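Local coordinates for protein putative glutathione S-transferase (PDB 4MDC) that probably acts as a homodimeric glutathione transferase, joining glutathione to electrophilic substrates, at residues Y27-S32 / E139-L144; R39-E44 / R104-E109; Y45-E50 / D94-I99; Q169-L174 / A198-L203. All blocks are in the same frame, centred on the assembly; numbering follows the deposited sequence.

Interaction 1. Residues Y27-S32 / E139-L144; sequences YHHPMS and ERIFKL
His-29 turns a face of its imidazole to the ring edge of Phe-142, a T-shaped pair with planes at 84° and centroids 5.2 Å apart. The nearest atoms are His-29 CE1 and Phe-142 CE1, at 3.7 Å. Pro-30 CD sits 3.3 Å above the opposite face of the His-29 ring, toward the rim, so the imidazole is sandwiched. Its rotation is fixed too: Met-31 N donates to His-29 ND1 over 3.0 Å in a nearly straight bond (167°). The chi1 of -165°, which turns CG away from the backbone N, brings the ring to both partners. Beside it, the side chains of the selenomethionine Met-31 and Ile-141 cross at about a right angle, Met-31 CG 4.2 Å from Ile-141 CG1. Were His-29 an alanine, the Phe-142 edge would probably lose its aromatic face and Met-31 N its acceptor, opening a gap beside Phe-142. Ring and aliphatic contacts thus join the turn after strand 25-28 to helix 111-145, and the buried imidazole serves as both packing surface and backbone acceptor.

Interaction 2. Residues R39-E44 / R104-E109; sequences RLILSE and RRLLAE
Glu-44 OE2 is gripped twice, by Arg-227 NE in a salt bridge and by Ser-229 OG in a hydrogen bond, while Glu-44 OE1 accepts a weak bond from a water 3.4 Å away. That water also donates to Arg-104 O, at 2.8 Å, and so links the end of helix 33-44 to the chain at 104-109. The second polar meeting is of another kind. Glu-44 O lies over the centre of the Arg-104 guanidinium, 3.3 Å from its CZ, above the plane where no N-H points at it; the N-H of Arg-104 NE goes to Met-100 O instead. The partial negative charge at a helix C-terminus probably still favours the cation there. Next to these groups the contact turns apolar: Leu-106 CD1 packs on Glu-44 CB at 4.0 Å and just reaches Ile-41 CG2 at 4.5 Å. Leu-106 and Ile-41 both rest as well on Tyr-191 and Leu-194 of helix 191-205. Further along, Arg-105 NH1 meets Glu-109 OE1 at 2.7 Å, close to the guanidinium plane, a salt bridge that braces the loop upon itself. The arrangement is that of a glutathione transferase, whose linker between the thioredoxin-like domain and the all-helical domain runs past the C-terminal end of the first helix.

Interaction 3. Residues Y45-E50 / D94-I99; sequences YGYQTE and DETSGI
Ser-97 OG is the tight spot, held between two tyrosines: it lies 2.8 Å from Tyr-47 OH, near the plane of that ring and at its edge, and 3.5 Å from Tyr-45 CD2, which it approaches obliquely. The hydroxyls of Tyr-47 and Ser-97 are probably hydrogen-bonded, though the Tyr-47 hydroxyl also has a water within reach. The edge of the Tyr-47 ring also meets Tyr-45 CB. Toward solvent the join is looser: Tyr-47 OH is 4.3 Å from Thr-96 OG1, and that water, hydrogen-bonded to both, bridges them. Within helix 86-96, Ser-97 OG is bonded to Leu-93 O and Thr-96 OG1 to Tyr-92 O. A second water, 2.6 Å from Tyr-45 OH, links it to Asp-94 OD1 between buried residues, and Tyr-45 OH is bonded to Leu-106 N besides. A phenylalanine in place of Tyr-45 would probably keep the packing on Ser-97 but cost Leu-106 N this acceptor and leave the water held by Asp-94 OD1 alone among the groups named. Gly-46, with its positive phi (78°), closes helix 33-44 in a Schellman motif. On the outer side of helix 86-96, Glu-95 makes salt bridges to Arg-114 and Arg-118 of the second subunit. Here the C-terminal ends of two helices come together in a thioredoxin-like domain, beside a dimer interface characteristic of glutathione transferases.

Interaction 4. Residues Q169-L174 / A198-L203; sequences QHMKYL and AAISVL
Helices 167-180 and 191-205 come closest in these segments at Met-171 and Ile-200, whose CA atoms are 8.9 Å apart, so the side chains must bridge the gap. Ile-200 does so almost alone on its side. With CG1 anti to its carbonyl carbon (chi1 -71°), it sends CD1 out to meet two partners tip to tip. One is the selenomethionine Met-171, where bends at chi2 and chi3 bring SE to 3.3 Å from Ile-200 CD1, shorter than ordinary van der Waals contact, so the exact closeness is doubtful. The other is Leu-174, whose CD2 lies 3.9 Å from Ile-200 CG1 and 4.0 Å from Ile-200 CD1. Further round helix 191-205, Ser-201 OG donates to Ala-198 O at 2.8 Å, one turn back, and is bonded to Arg-36 too. Trp-211 packs on both Met-171 and Ile-200, and helix 215-225 on Leu-174 and Ile-200, while Val-202 touches helices 111-145 and 33-44, so helix 191-205 lies between helices of its own bundle and helix 33-44 of the N-terminal domain.

Interactions 2 and 3 are neighbours, their centres about 8 Å apart, and share bonds: Arg-105 NH2 forms a salt bridge to Asp-94 OD2 at 2.7 Å, and Leu-106 N lies 2.9 Å from Tyr-45 OH in a probable hydrogen bond. Interaction 3 is nested in the loop that interaction 2 closes, and both lie within the loop of interaction 1. Interactions 1 and 2 meet where His-28 CE1 packs 3.9 Å from Arg-39 NH1. Interaction 1 touches interaction 4 through Met-31 O and Val-202 CG1, 3.7 Å apart, although their centres are about 17 Å apart. By family resemblance, the glutathione site probably lies near interaction 1, where the first strand leads into helix 33-44.

Interaction 1. Residues Y27-S32 / E139-L144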
loop_
_atom_site.group_PDB
_atom_site.type_symbol
_atom_site.label_atom_id
_atom_site.label_comp_id
_atom_site.label_asym_id
_atom_site.label_seq_id
_atom_site.Cartn_x
_atom_site.Cartn_y
_atom_site.Cartn_z
ATOM N N TYR B 27 -8.902 5.444 15.302
ATOM C CA TYR B 27 -9.912 5.970 14.404
ATOM C C TYR B 27 -10.139 4.916 13.349
ATOM O O TYR B 27 -9.205 4.477 12.714
ATOM C CB TYR B 27 -9.436 7.313 13.772
ATOM C CG TYR B 27 -9.264 8.373 14.845
ATOM C CD1 TYR B 27 -8.108 8.509 15.541
ATOM C CD2 TYR B 27 -10.350 9.161 15.233
ATOM C CE1 TYR B 27 -7.973 9.436 16.554
ATOM C CE2 TYR B 27 -10.206 10.114 16.215
ATOM C CZ TYR B 27 -9.042 10.220 16.894
ATOM O OH TYR B 27 -8.894 11.147 17.884
ATOM N N HIS B 28 -11.373 4.490 13.175
ATOM C CA HIS B 28 -11.641 3.310 12.372
ATOM C C HIS B 28 -13.066 3.370 11.814
ATOM O O HIS B 28 -13.851 4.237 12.175
ATOM C CB HIS B 28 -11.513 2.074 13.256
ATOM C CG HIS B 28 -12.715 1.840 14.106
ATOM N ND1 HIS B 28 -13.598 0.816 13.865
ATOM C CD2 HIS B 28 -13.265 2.581 15.104
ATOM C CE1 HIS B 28 -14.599 0.887 14.716
ATOM N NE2 HIS B 28 -14.427 1.955 15.477
ATOM N N HIS B 29 -13.377 2.417 10.955
ATOM C CA HIS B 29 -14.731 2.129 10.546
ATOM C C HIS B 29 -14.939 0.614 10.545
ATOM O O HIS B 29 -14.104 -0.156 10.104
ATOM C CB HIS B 29 -15.065 2.707 9.151
ATOM C CG HIS B 29 -16.552 2.717 8.872
ATOM N ND1 HIS B 29 -17.238 1.601 8.435
ATOM C CD2 HIS B 29 -17.487 3.680 9.037
ATOM C CE1 HIS B 29 -18.537 1.881 8.328
ATOM N NE2 HIS B 29 -18.711 3.140 8.681
ATOM N N PRO B 30 -16.115 0.160 10.985
ATOM C CA PRO B 30 -16.347 -1.263 11.052
ATOM C C PRO B 30 -16.189 -1.988 9.706
ATOM O O PRO B 30 -15.883 -3.176 9.701
ATOM C CB PRO B 30 -17.829 -1.329 11.512
ATOM C CG PRO B 30 -18.035 -0.063 12.249
ATOM C CD PRO B 30 -17.139 0.964 11.691
HETATM N N MSE B 31 -16.504 -1.302 8.590
HETATM C CA MSE B 31 -16.543 -1.886 7.265
HETATM C C MSE B 31 -15.226 -1.649 6.519
HETATM O O MSE B 31 -15.157 -1.821 5.306
HETATM C CB MSE B 31 -17.723 -1.450 6.431
HETATM C CG MSE B 31 -19.036 -1.905 7.127
HETATM SE SE MSE B 31 -19.355 -3.829 6.814
HETATM C CE MSE B 31 -18.703 -4.653 8.499
ATOM N N SER B 32 -14.215 -1.251 7.277
ATOM C CA SER B 32 -12.836 -1.122 6.796
ATOM C C SER B 32 -11.985 -2.363 7.156
ATOM O O SER B 32 -11.675 -2.575 8.351
ATOM C CB SER B 32 -12.217 0.142 7.368
ATOM O OG SER B 32 -10.776 0.163 7.355
ATOM N N GLU B 139 -20.701 1.359 -2.381
ATOM C CA GLU B 139 -22.018 1.273 -2.987
ATOM C C GLU B 139 -23.104 0.788 -2.013
ATOM O O GLU B 139 -24.199 1.349 -1.989
ATOM C CB GLU B 139 -22.012 0.362 -4.191
ATOM C CG GLU B 139 -21.201 0.889 -5.363
ATOM C CD GLU B 139 -21.527 2.336 -5.729
ATOM O OE1 GLU B 139 -22.729 2.693 -5.808
ATOM O OE2 GLU B 139 -20.591 3.139 -5.880
ATOM N N ARG B 140 -22.774 -0.206 -1.190
ATOM C CA ARG B 140 -23.749 -0.792 -0.252
ATOM C C ARG B 140 -23.891 -0.126 1.093
ATOM O O ARG B 140 -24.931 -0.219 1.724
ATOM C CB ARG B 140 -23.427 -2.263 -0.059
ATOM C CG ARG B 140 -23.579 -2.957 -1.382
ATOM C CD ARG B 140 -23.912 -4.422 -1.270
ATOM N NE ARG B 140 -25.065 -4.629 -0.386
ATOM C CZ ARG B 140 -25.265 -5.704 0.379
ATOM N NH1 ARG B 140 -24.459 -6.738 0.318
ATOM N NH2 ARG B 140 -26.308 -5.751 1.191
ATOM N N ILE B 141 -22.848 0.486 1.591
ATOM C CA ILE B 141 -22.871 1.067 2.940
ATOM C C ILE B 141 -22.974 2.611 2.700
ATOM O O ILE B 141 -24.005 3.298 2.963
ATOM C CB ILE B 141 -21.617 0.603 3.777
ATOM C CG1 ILE B 141 -21.557 -0.948 3.967
ATOM C CG2 ILE B 141 -21.534 1.281 5.145
ATOM C CD1 ILE B 141 -22.668 -1.511 4.792
ATOM N N PHE B 142 -21.901 3.147 2.145
ATOM C CA PHE B 142 -21.662 4.584 2.254
ATOM C C PHE B 142 -22.622 5.449 1.434
ATOM O O PHE B 142 -23.049 6.519 1.900
ATOM C CB PHE B 142 -20.215 4.932 1.935
ATOM C CG PHE B 142 -19.190 4.278 2.821
ATOM C CD1 PHE B 142 -19.496 3.799 4.087
ATOM C CD2 PHE B 142 -17.872 4.204 2.389
ATOM C CE1 PHE B 142 -18.509 3.201 4.863
ATOM C CE2 PHE B 142 -16.881 3.627 3.163
ATOM C CZ PHE B 142 -17.205 3.114 4.411
ATOM N N LYS B 143 -22.978 4.999 0.237
ATOM C CA LYS B 143 -23.932 5.733 -0.625
ATOM C C LYS B 143 -25.370 5.818 -0.083
ATOM O O LYS B 143 -26.193 6.618 -0.586
ATOM C CB LYS B 143 -23.999 5.083 -2.012
ATOM C CG LYS B 143 -22.901 5.487 -3.009
ATOM C CD LYS B 143 -23.462 6.354 -4.112
ATOM C CE LYS B 143 -22.558 6.381 -5.338
ATOM N NZ LYS B 143 -23.098 5.447 -6.354
ATOM N N LEU B 144 -25.682 4.979 0.903
ATOM C CA LEU B 144 -26.963 5.064 1.624
ATOM C C LEU B 144 -26.887 6.121 2.704
ATOM O O LEU B 144 -27.797 6.924 2.876
ATOM C CB LEU B 144 -27.312 3.733 2.307
ATOM C CG LEU B 144 -28.073 2.649 1.536
ATOM C CD1 LEU B 144 -28.444 1.543 2.519
ATOM C CD2 LEU B 144 -29.313 3.196 0.838
#

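Interaction 2. Residues R39-E44 / R104-E109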
loop_
_atom_site.group_PDB
_atom_site.type_symbol
_atom_site.label_atom_id
_atom_site.label_comp_id
_atom_site.label_asym_id
_atom_site.label_seq_id
_atom_site.Cartn_x
_atom_site.Cartn_y
_atom_site.Cartn_z
ATOM N N ARG B 39 -7.325 -3.819 14.676
ATOM C CA ARG B 39 -7.997 -4.243 15.871
ATOM C C ARG B 39 -7.608 -5.652 16.308
ATOM O O ARG B 39 -7.477 -5.930 17.513
ATOM C CB ARG B 39 -9.517 -4.130 15.716
ATOM C CG ARG B 39 -10.006 -2.696 15.755
ATOM C CD ARG B 39 -11.426 -2.594 15.225
ATOM N NE ARG B 39 -12.394 -3.198 16.123
ATOM C CZ ARG B 39 -13.684 -3.335 15.826
ATOM N NH1 ARG B 39 -14.144 -3.004 14.613
ATOM N NH2 ARG B 39 -14.512 -3.875 16.733
ATOM N N LEU B 40 -7.518 -6.567 15.346
ATOM C CA LEU B 40 -7.159 -7.921 15.634
ATOM C C LEU B 40 -5.771 -8.025 16.211
ATOM O O LEU B 40 -5.559 -8.799 17.180
ATOM C CB LEU B 40 -7.296 -8.817 14.399
ATOM C CG LEU B 40 -8.707 -9.112 13.892
ATOM C CD1 LEU B 40 -8.651 -9.797 12.526
ATOM C CD2 LEU B 40 -9.468 -9.970 14.885
ATOM N N ILE B 41 -4.834 -7.278 15.651
ATOM C CA ILE B 41 -3.500 -7.251 16.229
ATOM C C ILE B 41 -3.488 -6.757 17.681
ATOM O O ILE B 41 -2.905 -7.406 18.573
ATOM C CB ILE B 41 -2.509 -6.391 15.415
ATOM C CG1 ILE B 41 -2.422 -6.904 13.975
ATOM C CG2 ILE B 41 -1.182 -6.411 16.121
ATOM C CD1 ILE B 41 -1.775 -5.883 13.069
ATOM N N LEU B 42 -4.184 -5.652 17.907
ATOM C CA LEU B 42 -4.285 -5.059 19.243
ATOM C C LEU B 42 -4.907 -6.057 20.234
ATOM O O LEU B 42 -4.348 -6.227 21.321
ATOM C CB LEU B 42 -5.027 -3.742 19.193
ATOM C CG LEU B 42 -4.373 -2.574 18.458
ATOM C CD1 LEU B 42 -5.367 -1.459 18.146
ATOM C CD2 LEU B 42 -3.225 -2.029 19.298
ATOM N N SER B 43 -5.993 -6.747 19.859
ATOM C CA SER B 43 -6.575 -7.789 20.717
ATOM C C SER B 43 -5.674 -8.996 20.974
ATOM O O SER B 43 -5.562 -9.450 22.110
ATOM C CB SER B 43 -7.930 -8.307 20.187
ATOM O OG SER B 43 -8.785 -7.240 20.092
ATOM N N GLU B 44 -5.022 -9.503 19.931
ATOM C CA GLU B 44 -4.115 -10.647 20.049
ATOM C C GLU B 44 -2.992 -10.329 21.032
ATOM O O GLU B 44 -2.553 -11.190 21.773
ATOM C CB GLU B 44 -3.501 -11.029 18.661
ATOM C CG GLU B 44 -4.456 -11.725 17.689
ATOM C CD GLU B 44 -4.784 -13.181 18.033
ATOM O OE1 GLU B 44 -3.905 -13.878 18.571
ATOM O OE2 GLU B 44 -5.940 -13.667 17.754
ATOM N N ARG B 104 3.981 -15.088 21.154
ATOM C CA ARG B 104 2.812 -15.068 20.293
ATOM C C ARG B 104 3.002 -14.089 19.141
ATOM O O ARG B 104 2.068 -13.463 18.675
ATOM C CB ARG B 104 1.519 -14.743 21.067
ATOM C CG ARG B 104 1.589 -13.489 21.912
ATOM C CD ARG B 104 0.382 -13.397 22.842
ATOM N NE ARG B 104 0.334 -12.110 23.502
ATOM C CZ ARG B 104 -0.614 -11.752 24.362
ATOM N NH1 ARG B 104 -1.517 -12.636 24.736
ATOM N NH2 ARG B 104 -0.606 -10.551 24.888
ATOM N N ARG B 105 4.203 -14.023 18.630
ATOM C CA ARG B 105 4.559 -13.037 17.633
ATOM C C ARG B 105 3.876 -13.300 16.271
ATOM O O ARG B 105 4.006 -14.371 15.725
ATOM C CB ARG B 105 6.075 -13.006 17.466
ATOM C CG ARG B 105 6.581 -11.792 16.678
ATOM C CD ARG B 105 8.079 -11.812 16.404
ATOM N NE ARG B 105 8.535 -10.560 15.768
ATOM C CZ ARG B 105 9.795 -10.258 15.461
ATOM N NH1 ARG B 105 10.799 -11.109 15.739
ATOM N NH2 ARG B 105 10.064 -9.084 14.896
ATOM N N LEU B 106 3.263 -12.281 15.703
ATOM C CA LEU B 106 2.513 -12.383 14.459
ATOM C C LEU B 106 3.311 -12.028 13.164
ATOM O O LEU B 106 2.821 -12.234 12.052
ATOM C CB LEU B 106 1.294 -11.513 14.555
ATOM C CG LEU B 106 0.293 -11.988 15.600
ATOM C CD1 LEU B 106 -0.640 -10.855 15.916
ATOM C CD2 LEU B 106 -0.434 -13.229 15.088
ATOM N N LEU B 107 4.508 -11.430 13.344
ATOM C CA LEU B 107 5.471 -11.146 12.266
ATOM C C LEU B 107 6.839 -11.775 12.559
ATOM O O LEU B 107 7.541 -11.347 13.475
ATOM C CB LEU B 107 5.761 -9.650 12.162
ATOM C CG LEU B 107 6.514 -9.173 10.900
ATOM C CD1 LEU B 107 5.793 -9.498 9.598
ATOM C CD2 LEU B 107 6.721 -7.667 10.992
ATOM N N ALA B 108 7.237 -12.743 11.751
ATOM C CA ALA B 108 8.476 -13.464 11.984
ATOM C C ALA B 108 9.804 -12.661 12.107
ATOM O O ALA B 108 9.842 -11.443 11.945
ATOM C CB ALA B 108 8.582 -14.496 10.892
ATOM N N GLU B 109 10.877 -13.362 12.456
ATOM C CA GLU B 109 12.225 -12.775 12.504
ATOM C C GLU B 109 12.948 -12.880 11.135
ATOM O O GLU B 109 13.541 -11.917 10.675
ATOM C CB GLU B 109 13.006 -13.466 13.612
ATOM C CG GLU B 109 14.412 -12.934 13.847
ATOM C CD GLU B 109 14.459 -11.648 14.639
ATOM O OE1 GLU B 109 13.390 -11.122 15.035
ATOM O OE2 GLU B 109 15.582 -11.141 14.844
HETATM O O HOH W 1 -0.564 -14.282 18.311
#

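Interaction 3. Residues Y45-E50 / D94-I99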
loop_
_atom_site.group_PDB
_atom_site.type_symbol
_atom_site.label_atom_id
_atom_site.label_comp_id
_atom_site.label_asym_id
_atom_site.label_seq_id
_atom_site.Cartn_x
_atom_site.Cartn_y
_atom_site.Cartn_z
ATOM N N TYR B 45 -2.555 -9.073 21.039
ATOM C CA TYR B 45 -1.442 -8.626 21.903
ATOM C C TYR B 45 -1.925 -8.019 23.245
ATOM O O TYR B 45 -1.135 -7.523 24.011
ATOM C CB TYR B 45 -0.532 -7.636 21.141
ATOM C CG TYR B 45 0.345 -8.227 20.076
ATOM C CD1 TYR B 45 0.541 -9.590 19.969
ATOM C CD2 TYR B 45 1.033 -7.396 19.176
ATOM C CE1 TYR B 45 1.353 -10.117 18.983
ATOM C CE2 TYR B 45 1.856 -7.911 18.208
ATOM C CZ TYR B 45 2.009 -9.267 18.100
ATOM O OH TYR B 45 2.890 -9.832 17.198
ATOM N N GLY B 46 -3.222 -8.047 23.504
ATOM C CA GLY B 46 -3.728 -7.666 24.835
ATOM C C GLY B 46 -3.778 -6.171 25.097
ATOM O O GLY B 46 -3.895 -5.740 26.249
ATOM N N TYR B 47 -3.757 -5.363 24.050
ATOM C CA TYR B 47 -3.939 -3.929 24.199
ATOM C C TYR B 47 -5.403 -3.630 24.496
ATOM O O TYR B 47 -6.305 -4.338 24.002
ATOM C CB TYR B 47 -3.598 -3.154 22.919
ATOM C CG TYR B 47 -2.137 -3.002 22.623
ATOM C CD1 TYR B 47 -1.432 -4.063 22.167
ATOM C CD2 TYR B 47 -1.517 -1.783 22.768
ATOM C CE1 TYR B 47 -0.066 -3.937 21.855
ATOM C CE2 TYR B 47 -0.141 -1.649 22.459
ATOM C CZ TYR B 47 0.541 -2.716 21.999
ATOM O OH TYR B 47 1.930 -2.534 21.724
ATOM N N GLN B 48 -5.621 -2.534 25.209
ATOM C CA GLN B 48 -6.964 -1.935 25.359
ATOM C C GLN B 48 -6.914 -0.656 24.591
ATOM O O GLN B 48 -5.960 0.103 24.754
ATOM C CB GLN B 48 -7.279 -1.634 26.813
ATOM C CG GLN B 48 -7.408 -2.915 27.606
ATOM C CD GLN B 48 -8.180 -2.724 28.888
ATOM O OE1 GLN B 48 -8.010 -1.715 29.587
ATOM N NE2 GLN B 48 -9.087 -3.654 29.167
ATOM N N THR B 49 -7.937 -0.411 23.787
ATOM C CA THR B 49 -7.924 0.727 22.874
ATOM C C THR B 49 -9.255 1.448 22.900
ATOM O O THR B 49 -10.295 0.816 22.963
ATOM C CB THR B 49 -7.665 0.209 21.428
ATOM O OG1 THR B 49 -6.530 -0.664 21.442
ATOM C CG2 THR B 49 -7.392 1.330 20.493
ATOM N N GLU B 50 -9.225 2.764 22.805
ATOM C CA GLU B 50 -10.463 3.544 22.607
ATOM C C GLU B 50 -10.777 3.585 21.114
ATOM O O GLU B 50 -9.948 4.004 20.333
ATOM C CB GLU B 50 -10.244 4.929 23.161
ATOM C CG GLU B 50 -11.483 5.793 23.247
ATOM C CD GLU B 50 -11.382 6.904 24.314
ATOM O OE1 GLU B 50 -10.586 6.815 25.329
ATOM O OE2 GLU B 50 -12.155 7.878 24.126
ATOM N N ASP B 94 4.709 -4.349 15.867
ATOM C CA ASP B 94 5.734 -5.361 15.971
ATOM C C ASP B 94 6.965 -4.823 16.713
ATOM O O ASP B 94 7.551 -5.516 17.565
ATOM C CB ASP B 94 6.192 -5.935 14.621
ATOM C CG ASP B 94 7.090 -7.155 14.792
ATOM O OD1 ASP B 94 6.634 -8.200 15.299
ATOM O OD2 ASP B 94 8.314 -7.070 14.450
ATOM N N GLU B 95 7.334 -3.598 16.388
ATOM C CA GLU B 95 8.560 -2.969 16.932
ATOM C C GLU B 95 8.498 -2.599 18.415
ATOM O O GLU B 95 9.500 -2.608 19.102
ATOM C CB GLU B 95 8.917 -1.719 16.117
ATOM C CG GLU B 95 9.302 -2.063 14.701
ATOM C CD GLU B 95 9.384 -0.861 13.760
ATOM O OE1 GLU B 95 9.469 0.285 14.247
ATOM O OE2 GLU B 95 9.290 -1.068 12.545
ATOM N N THR B 96 7.295 -2.286 18.904
ATOM C CA THR B 96 7.113 -1.715 20.236
ATOM C C THR B 96 6.331 -2.573 21.195
ATOM O O THR B 96 6.219 -2.200 22.363
ATOM C CB THR B 96 6.356 -0.378 20.173
ATOM O OG1 THR B 96 5.063 -0.553 19.590
ATOM C CG2 THR B 96 7.170 0.659 19.355
ATOM N N SER B 97 5.778 -3.692 20.745
ATOM C CA SER B 97 4.847 -4.438 21.631
ATOM C C SER B 97 5.571 -5.201 22.740
ATOM O O SER B 97 4.983 -5.487 23.764
ATOM C CB SER B 97 3.875 -5.362 20.864
ATOM O OG SER B 97 2.897 -4.629 20.185
ATOM N N GLY B 98 6.858 -5.488 22.573
ATOM C CA GLY B 98 7.699 -6.050 23.640
ATOM C C GLY B 98 7.115 -7.241 24.366
ATOM O O GLY B 98 6.826 -8.227 23.729
ATOM N N ILE B 99 6.876 -7.123 25.678
ATOM C CA ILE B 99 6.336 -8.221 26.466
ATOM C C ILE B 99 4.924 -8.677 26.029
ATOM O O ILE B 99 4.573 -9.831 26.217
ATOM C CB ILE B 99 6.313 -7.923 27.982
ATOM C CG1 ILE B 99 5.453 -6.729 28.340
ATOM C CG2 ILE B 99 7.733 -7.730 28.499
ATOM C CD1 ILE B 99 5.497 -6.379 29.819
HETATM O O HOH W 2 4.162 -8.411 15.453
HETATM O O HOH W 3 3.075 0.068 21.205
#

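Interaction 4. Residues Q169-L174 / A198-L203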
loop_
_atom_site.group_PDB
_atom_site.type_symbol
_atom_site.label_atom_id
_atom_site.label_comp_id
_atom_site.label_asym_id
_atom_site.label_seq_id
_atom_site.Cartn_x
_atom_site.Cartn_y
_atom_site.Cartn_z
ATOM N N GLN B 169 -12.035 -14.975 -7.725
ATOM C CA GLN B 169 -10.588 -15.125 -7.866
ATOM C C GLN B 169 -9.862 -15.041 -6.512
ATOM O O GLN B 169 -8.964 -15.823 -6.236
ATOM C CB GLN B 169 -10.072 -14.029 -8.810
ATOM C CG GLN B 169 -8.561 -13.896 -8.824
ATOM C CD GLN B 169 -7.992 -12.529 -9.307
ATOM O OE1 GLN B 169 -8.711 -11.629 -9.759
ATOM N NE2 GLN B 169 -6.668 -12.398 -9.201
ATOM N N HIS B 170 -10.272 -14.076 -5.695
ATOM C CA HIS B 170 -9.766 -13.898 -4.349
ATOM C C HIS B 170 -10.071 -15.022 -3.387
ATOM O O HIS B 170 -9.184 -15.481 -2.706
ATOM C CB HIS B 170 -10.215 -12.522 -3.805
ATOM C CG HIS B 170 -9.496 -11.417 -4.476
ATOM N ND1 HIS B 170 -8.164 -11.196 -4.225
ATOM C CD2 HIS B 170 -9.835 -10.581 -5.490
ATOM C CE1 HIS B 170 -7.749 -10.198 -4.973
ATOM N NE2 HIS B 170 -8.739 -9.810 -5.744
HETATM N N MSE B 171 -11.302 -15.515 -3.401
HETATM C CA MSE B 171 -11.693 -16.677 -2.608
HETATM C C MSE B 171 -10.944 -17.914 -3.044
HETATM O O MSE B 171 -10.578 -18.743 -2.216
HETATM C CB MSE B 171 -13.212 -16.909 -2.691
HETATM C CG MSE B 171 -13.984 -15.750 -2.115
HETATM SE SE MSE B 171 -13.553 -15.249 -0.254
HETATM C CE MSE B 171 -13.950 -17.084 0.492
ATOM N N LYS B 172 -10.735 -18.091 -4.345
ATOM C CA LYS B 172 -10.017 -19.234 -4.855
ATOM C C LYS B 172 -8.518 -19.183 -4.471
ATOM O O LYS B 172 -7.920 -20.213 -4.169
ATOM C CB LYS B 172 -10.193 -19.398 -6.348
ATOM C CG LYS B 172 -11.595 -19.912 -6.688
ATOM C CD LYS B 172 -11.633 -21.429 -6.509
ATOM C CE LYS B 172 -13.042 -21.968 -6.530
ATOM N NZ LYS B 172 -13.067 -23.436 -6.338
ATOM N N TYR B 173 -7.969 -17.986 -4.417
ATOM C CA TYR B 173 -6.547 -17.833 -4.031
ATOM C C TYR B 173 -6.428 -18.181 -2.566
ATOM O O TYR B 173 -5.545 -18.912 -2.129
ATOM C CB TYR B 173 -6.049 -16.416 -4.290
ATOM C CG TYR B 173 -4.538 -16.256 -4.035
ATOM C CD1 TYR B 173 -3.640 -17.150 -4.579
ATOM C CD2 TYR B 173 -4.054 -15.242 -3.245
ATOM C CE1 TYR B 173 -2.245 -16.984 -4.388
ATOM C CE2 TYR B 173 -2.691 -15.077 -3.066
ATOM C CZ TYR B 173 -1.808 -15.938 -3.609
ATOM O OH TYR B 173 -0.454 -15.748 -3.338
ATOM N N LEU B 174 -7.365 -17.659 -1.781
ATOM C CA LEU B 174 -7.423 -17.987 -0.361
ATOM C C LEU B 174 -7.591 -19.494 -0.076
ATOM O O LEU B 174 -6.947 -20.031 0.799
ATOM C CB LEU B 174 -8.579 -17.224 0.297
ATOM C CG LEU B 174 -8.855 -17.449 1.755
ATOM C CD1 LEU B 174 -7.665 -17.062 2.622
ATOM C CD2 LEU B 174 -10.048 -16.652 2.185
ATOM N N ALA B 198 -9.818 -10.301 8.239
ATOM C CA ALA B 198 -10.444 -9.003 8.351
ATOM C C ALA B 198 -11.247 -8.632 7.093
ATOM O O ALA B 198 -12.352 -8.202 7.186
ATOM C CB ALA B 198 -9.407 -7.952 8.636
ATOM N N ALA B 199 -10.652 -8.841 5.922
ATOM C CA ALA B 199 -11.282 -8.559 4.629
ATOM C C ALA B 199 -12.490 -9.487 4.404
ATOM O O ALA B 199 -13.593 -8.993 4.110
ATOM C CB ALA B 199 -10.303 -8.712 3.495
ATOM N N ILE B 200 -12.301 -10.778 4.703
ATOM C CA ILE B 200 -13.417 -11.711 4.560
ATOM C C ILE B 200 -14.571 -11.366 5.499
ATOM O O ILE B 200 -15.739 -11.520 5.090
ATOM C CB ILE B 200 -12.972 -13.166 4.880
ATOM C CG1 ILE B 200 -12.079 -13.676 3.768
ATOM C CG2 ILE B 200 -14.135 -14.098 5.115
ATOM C CD1 ILE B 200 -12.562 -13.548 2.402
ATOM N N SER B 201 -14.270 -10.927 6.714
ATOM C CA SER B 201 -15.331 -10.645 7.701
ATOM C C SER B 201 -16.231 -9.519 7.249
ATOM O O SER B 201 -17.478 -9.516 7.520
ATOM C CB SER B 201 -14.761 -10.366 9.096
ATOM O OG SER B 201 -14.154 -9.087 9.199
ATOM N N VAL B 202 -15.674 -8.551 6.520
ATOM C CA VAL B 202 -16.483 -7.424 5.990
ATOM C C VAL B 202 -17.444 -7.929 4.888
ATOM O O VAL B 202 -18.654 -7.603 4.876
ATOM C CB VAL B 202 -15.572 -6.300 5.482
ATOM C CG1 VAL B 202 -16.310 -5.241 4.698
ATOM C CG2 VAL B 202 -14.826 -5.648 6.655
ATOM N N LEU B 203 -16.869 -8.661 3.929
ATOM C CA LEU B 203 -17.646 -9.233 2.862
ATOM C C LEU B 203 -18.714 -10.173 3.420
ATOM O O LEU B 203 -19.832 -10.198 2.897
ATOM C CB LEU B 203 -16.759 -9.923 1.840
ATOM C CG LEU B 203 -15.862 -8.895 1.129
ATOM C CD1 LEU B 203 -14.797 -9.600 0.288
ATOM C CD2 LEU B 203 -16.668 -7.976 0.261
#